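Local coordinates for protein putative thiosugar synthase (Amycolatopsis orientalis, PDB 4N6E) that probably acts as a ThiG-like thiosugar synthase that takes its sulfur from the thiocarboxylate of a small ThiS/MoaD-family carrier protein, at residues A[25-30]-A[211-216]; A[29-34]-A[59-64]. All blocks are in the same frame, centred on the assembly; numbering follows the deposited sequence.

Overall arrangement
Both interactions start from the same piece of chain, which runs along the first strand of a (beta/alpha)8 barrel and out of its C-terminal end, and they share G29 and I30. Interaction 1 joins strand 26-28 to strand 213-216, the last strand of the barrel, 181 residues on; its centre is about 5 Å from that of the chain. Interaction 2, with its centre about 18 Å from that of interaction 1, joins the loop before helix 36-46 to the loop between strand 50-54 and helix 66-72. One contact thus closes the barrel wall, while the other ties two loops at its rim, where the ThiS/MoaD family protein chain touches I30, E31 and S63.

Interaction 1 of 2, residues A[25-30]-A[211-216]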
loop_
_atom_site.group_PDB
_atom_site.type_symbol
_atom_site.label_atom_id
_atom_site.label_comp_id
_atom_site.label_asym_id
_atom_site.label_seq_id
_atom_site.Cartn_x
_atom_site.Cartn_y
_atom_site.Cartn_z
ATOM N N ARG A 25 9.045 4.101 9.224
ATOM C CA ARG A 25 7.677 4.581 9.281
ATOM C C ARG A 25 6.725 3.539 9.850
ATOM O O ARG A 25 5.539 3.774 9.958
ATOM C CB ARG A 25 7.243 4.914 7.877
ATOM C CG ARG A 25 8.098 5.964 7.233
ATOM C CD ARG A 25 7.534 7.345 7.497
ATOM N NE ARG A 25 8.226 8.365 6.721
ATOM C CZ ARG A 25 7.869 9.643 6.661
ATOM N NH1 ARG A 25 6.809 10.090 7.326
ATOM N NH2 ARG A 25 8.583 10.484 5.926
ATOM N N ILE A 26 7.257 2.373 10.161
ATOM C CA ILE A 26 6.550 1.330 10.880
ATOM C C ILE A 26 7.245 1.214 12.231
ATOM O O ILE A 26 8.474 1.034 12.298
ATOM C CB ILE A 26 6.704 -0.040 10.187
ATOM C CG1 ILE A 26 6.027 -0.072 8.817
ATOM C CG2 ILE A 26 6.161 -1.147 11.063
ATOM C CD1 ILE A 26 4.509 -0.084 8.863
ATOM N N LEU A 27 6.468 1.324 13.299
ATOM C CA LEU A 27 6.927 0.885 14.600
ATOM C C LEU A 27 6.298 -0.452 14.921
ATOM O O LEU A 27 5.216 -0.743 14.437
ATOM C CB LEU A 27 6.596 1.911 15.675
ATOM C CG LEU A 27 7.419 3.201 15.598
ATOM C CD1 LEU A 27 6.557 4.324 15.050
ATOM C CD2 LEU A 27 7.915 3.572 16.977
ATOM N N VAL A 28 6.977 -1.246 15.747
ATOM C CA VAL A 28 6.606 -2.633 16.008
ATOM C C VAL A 28 6.629 -2.932 17.491
ATOM O O VAL A 28 7.668 -2.870 18.124
ATOM C CB VAL A 28 7.589 -3.611 15.318
ATOM C CG1 VAL A 28 7.213 -5.062 15.576
ATOM C CG2 VAL A 28 7.627 -3.343 13.825
ATOM N N GLY A 29 5.475 -3.279 18.034
ATOM C CA GLY A 29 5.375 -3.680 19.421
ATOM C C GLY A 29 5.615 -5.168 19.519
ATOM O O GLY A 29 5.163 -5.923 18.666
ATOM N N ILE A 30 6.297 -5.581 20.584
ATOM C CA ILE A 30 6.929 -6.886 20.625
ATOM C C ILE A 30 6.589 -7.718 21.863
ATOM O O ILE A 30 7.229 -8.744 22.116
ATOM C CB ILE A 30 8.470 -6.733 20.473
ATOM C CG1 ILE A 30 9.026 -5.721 21.481
ATOM C CG2 ILE A 30 8.818 -6.282 19.059
ATOM C CD1 ILE A 30 10.536 -5.698 21.609
ATOM N N ALA A 211 -0.587 10.647 8.043
ATOM C CA ALA A 211 0.183 10.081 9.137
ATOM C C ALA A 211 1.652 10.081 8.795
ATOM O O ALA A 211 2.017 9.846 7.646
ATOM C CB ALA A 211 -0.255 8.665 9.424
ATOM N N SER A 212 2.493 10.328 9.796
ATOM C CA SER A 212 3.940 10.275 9.624
ATOM C C SER A 212 4.421 8.834 9.734
ATOM O O SER A 212 5.417 8.474 9.153
ATOM C CB SER A 212 4.638 11.136 10.676
ATOM O OG SER A 212 4.260 12.510 10.592
ATOM N N ALA A 213 3.713 8.000 10.473
ATOM C CA ALA A 213 4.155 6.618 10.712
ATOM C C ALA A 213 3.003 5.810 11.250
ATOM O O ALA A 213 1.932 6.350 11.518
ATOM C CB ALA A 213 5.307 6.574 11.706
ATOM N N THR A 214 3.220 4.514 11.408
ATOM C CA THR A 214 2.175 3.626 11.893
ATOM C C THR A 214 2.764 2.654 12.884
ATOM O O THR A 214 3.908 2.239 12.754
ATOM C CB THR A 214 1.519 2.844 10.736
ATOM O OG1 THR A 214 0.967 3.762 9.788
ATOM C CG2 THR A 214 0.378 1.980 11.243
ATOM N N LEU A 215 1.981 2.286 13.882
ATOM C CA LEU A 215 2.435 1.325 14.869
ATOM C C LEU A 215 1.566 0.104 14.750
ATOM O O LEU A 215 0.340 0.183 14.882
ATOM C CB LEU A 215 2.354 1.904 16.278
ATOM C CG LEU A 215 3.189 1.138 17.302
ATOM C CD1 LEU A 215 3.676 2.063 18.411
ATOM C CD2 LEU A 215 2.423 -0.017 17.896
ATOM N N VAL A 216 2.207 -1.028 14.498
ATOM C CA VAL A 216 1.494 -2.257 14.296
ATOM C C VAL A 216 1.937 -3.209 15.375
ATOM O O VAL A 216 3.019 -3.076 15.930
ATOM C CB VAL A 216 1.755 -2.836 12.887
ATOM C CG1 VAL A 216 1.568 -1.748 11.831
ATOM C CG2 VAL A 216 3.159 -3.417 12.771
HETATM O O HOH W 1 3.309 3.673 8.209
#
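R25 reaches S212 by a bend in the middle of its side chain: CG lies beside the backbone N, and the turn at chi2 (-91°) brings the guanidinium to S212, just ahead of strand 213-216. NH1 meets the carbonyl O of S212 at 2.8 Å, in the carbonyl plane on a lone pair and close to the plane of the guanidinium, with an N-H...O angle of 169°. This clasp precedes the seam of a TIM barrel, where strand 26-28, the first, runs parallel to strand 213-216, the last; their axes approach to 4.7 Å. Four backbone bonds form the seam, beginning with T214 N to R25 O (2.8 Å), continuing through L27 N to T214 O and V216 N to L27 O, and ending with the longer G29 N to V216 O (3.2 Å). I26, V28, T214 and V216 share one face of the sheet, with I26 and V216 both resting on M233 of helix 226-245, which identifies it as the outer face of the barrel. There, I26 CG2 meets V216 CG2 at 4.1 Å. L27 and L215 occupy the inner face, where L215, with CG turned opposite its backbone N (chi1 -163°), brings CG to 3.9 Å from L27 CB. Replacing R25 by a leucine would probably leave S212 O without its side-chain donor, so that only backbone bonds hold this end of the two segments together. R25 NH2 also has a weak, long ion pair with D11. The backbone O of R25 takes two donors, the amide of T214 and a water 2.8 Å from R25 O, and this same water is hydrogen-bonded to T214 OG1 at 2.8 Å.

Interaction 2 of 2, residues A[29-34]-A[59-64]; sequences GIEQYD and NRRSSL
S63 and E31 make the close part of this contact: S63 CB sits 4.0 Å from E31 CB and also packs against E31 O. Next to them, L64 spreads its two methyl branches over the backbone of the other loop. L64 CD1 lies 3.7 Å from Y33 O, and CD2 is turned to the carbonyl of D34. A water bridges the two loops through three bonds. It donates to I30 O (2.8 Å) and to Y33 O (2.7 Å) and accepts from L64 N (3.0 Å), so backbone polar groups of both loops are satisfied through one molecule. The loops follow the first and second strands of the TIM barrel, at the C-terminal end where enzymes of this fold carry their active sites. Q32 and D34 belong to a calcium-binding site of this protein, and S63 OG is hydrogen-bonded to A88 O of the ThiS/MoaD family protein chain, consistent with a place on the carrier-docking surface. On the solvent side the fit is looser. R61 is exposed, and its NH1 is 3.2 Å from E31 OE1, a salt bridge of charges alone: the oxygen stands well out of the guanidinium plane, no N-H points at it, and the carboxylate and guanidinium planes are 73° apart. E31 gets there through a bend at chi2 (-74°), which swings its carboxylate toward R61 while OE2 is hydrogen-bonded to N217 ND2; the N217 bond is likely to limit the carboxylate's rotation. Q32 CG covers one face of the R61 guanidinium, but only distantly, at 4.4 Å from R61 CZ. At the backbone, R61 N is hydrogen-bonded to D56 OD2, and D56 belongs to another calcium site.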
loop_
_atom_site.group_PDB
_atom_site.type_symbol
_atom_site.label_atom_id
_atom_site.label_comp_id
_atom_site.label_asym_id
_atom_site.label_seq_id
_atom_site.Cartn_x
_atom_site.Cartn_y
_atom_site.Cartn_z
ATOM N N GLY A 29 5.475 -3.279 18.034
ATOM C CA GLY A 29 5.375 -3.680 19.421
ATOM C C GLY A 29 5.615 -5.168 19.519
ATOM O O GLY A 29 5.163 -5.923 18.666
ATOM N N ILE A 30 6.297 -5.581 20.584
ATOM C CA ILE A 30 6.929 -6.886 20.625
ATOM C C ILE A 30 6.589 -7.718 21.863
ATOM O O ILE A 30 7.229 -8.744 22.116
ATOM C CB ILE A 30 8.470 -6.733 20.473
ATOM C CG1 ILE A 30 9.026 -5.721 21.481
ATOM C CG2 ILE A 30 8.818 -6.282 19.059
ATOM C CD1 ILE A 30 10.536 -5.698 21.609
ATOM N N GLU A 31 5.567 -7.312 22.616
ATOM C CA GLU A 31 5.274 -7.951 23.903
ATOM C C GLU A 31 4.554 -9.307 23.801
ATOM O O GLU A 31 4.469 -10.032 24.796
ATOM C CB GLU A 31 4.510 -6.992 24.824
ATOM C CG GLU A 31 2.987 -7.124 24.852
ATOM C CD GLU A 31 2.304 -6.591 23.620
ATOM O OE1 GLU A 31 1.049 -6.587 23.592
ATOM O OE2 GLU A 31 3.008 -6.180 22.681
ATOM N N GLN A 32 4.046 -9.644 22.615
ATOM C CA GLN A 32 3.309 -10.893 22.395
ATOM C C GLN A 32 4.132 -12.081 21.891
ATOM O O GLN A 32 3.682 -13.214 21.987
ATOM C CB GLN A 32 2.160 -10.672 21.413
ATOM C CG GLN A 32 1.242 -9.517 21.792
ATOM C CD GLN A 32 -0.002 -9.474 20.935
ATOM O OE1 GLN A 32 -0.611 -10.502 20.657
ATOM N NE2 GLN A 32 -0.383 -8.285 20.506
ATOM N N TYR A 33 5.318 -11.843 21.352
ATOM C CA TYR A 33 6.168 -12.942 20.894
ATOM C C TYR A 33 6.755 -13.713 22.084
ATOM O O TYR A 33 6.995 -13.148 23.151
ATOM C CB TYR A 33 7.289 -12.416 20.003
ATOM C CG TYR A 33 6.792 -11.648 18.804
ATOM C CD1 TYR A 33 6.248 -12.311 17.693
ATOM C CD2 TYR A 33 6.854 -10.257 18.769
ATOM C CE1 TYR A 33 5.786 -11.603 16.590
ATOM C CE2 TYR A 33 6.390 -9.544 17.673
ATOM C CZ TYR A 33 5.864 -10.224 16.588
ATOM O OH TYR A 33 5.414 -9.512 15.509
ATOM N N ASP A 34 6.974 -15.008 21.909
ATOM C CA ASP A 34 7.697 -15.789 22.921
ATOM C C ASP A 34 8.965 -16.434 22.338
ATOM O O ASP A 34 9.566 -17.296 22.972
ATOM C CB ASP A 34 6.776 -16.840 23.537
ATOM C CG ASP A 34 6.135 -17.720 22.495
ATOM O OD1 ASP A 34 6.765 -17.932 21.434
ATOM O OD2 ASP A 34 4.998 -18.185 22.726
ATOM N N ASN A 59 2.346 -8.792 36.372
ATOM C CA ASN A 59 2.464 -10.018 35.558
ATOM C C ASN A 59 1.272 -10.233 34.590
ATOM O O ASN A 59 0.641 -11.297 34.590
ATOM C CB ASN A 59 2.647 -11.264 36.456
ATOM C CG ASN A 59 3.836 -11.151 37.402
ATOM O OD1 ASN A 59 4.985 -11.431 37.035
ATOM N ND2 ASN A 59 3.561 -10.754 38.635
ATOM N N ARG A 60 0.958 -9.229 33.775
ATOM C CA ARG A 60 -0.138 -9.364 32.810
ATOM C C ARG A 60 0.230 -10.307 31.675
ATOM O O ARG A 60 -0.642 -10.955 31.104
ATOM C CB ARG A 60 -0.557 -8.018 32.227
ATOM C CG ARG A 60 -0.928 -6.977 33.266
ATOM C CD ARG A 60 -1.919 -5.957 32.721
ATOM N NE ARG A 60 -3.295 -6.318 33.050
ATOM C CZ ARG A 60 -3.873 -6.108 34.235
ATOM N NH1 ARG A 60 -3.205 -5.518 35.234
ATOM N NH2 ARG A 60 -5.136 -6.485 34.424
ATOM N N ARG A 61 1.516 -10.371 31.347
ATOM C CA ARG A 61 1.997 -11.231 30.282
ATOM C C ARG A 61 3.335 -11.844 30.676
ATOM O O ARG A 61 3.833 -11.612 31.782
ATOM C CB ARG A 61 2.117 -10.437 28.969
ATOM C CG ARG A 61 0.802 -10.302 28.203
ATOM C CD ARG A 61 1.008 -10.472 26.703
ATOM N NE ARG A 61 -0.246 -10.438 25.944
ATOM C CZ ARG A 61 -0.916 -9.332 25.599
ATOM N NH1 ARG A 61 -0.487 -8.115 25.951
ATOM N NH2 ARG A 61 -2.038 -9.442 24.891
ATOM N N SER A 62 3.891 -12.650 29.777
ATOM C CA SER A 62 5.195 -13.281 29.978
ATOM C C SER A 62 6.142 -12.860 28.859
ATOM O O SER A 62 6.863 -13.687 28.303
ATOM C CB SER A 62 5.048 -14.813 30.012
ATOM O OG SER A 62 3.957 -15.199 30.847
ATOM N N SER A 63 6.145 -11.565 28.553
ATOM C CA SER A 63 6.914 -11.036 27.434
ATOM C C SER A 63 8.407 -11.207 27.674
ATOM O O SER A 63 8.860 -11.222 28.806
ATOM C CB SER A 63 6.561 -9.564 27.171
ATOM O OG SER A 63 7.215 -8.682 28.071
ATOM N N LEU A 64 9.161 -11.337 26.592
ATOM C CA LEU A 64 10.569 -11.755 26.656
ATOM C C LEU A 64 11.475 -10.843 27.497
ATOM O O LEU A 64 11.286 -9.636 27.543
ATOM C CB LEU A 64 11.123 -11.877 25.233
ATOM C CG LEU A 64 10.458 -12.977 24.391
ATOM C CD1 LEU A 64 10.684 -12.758 22.906
ATOM C CD2 LEU A 64 10.939 -14.359 24.817
HETATM O O HOH W 2 7.691 -10.677 24.020
#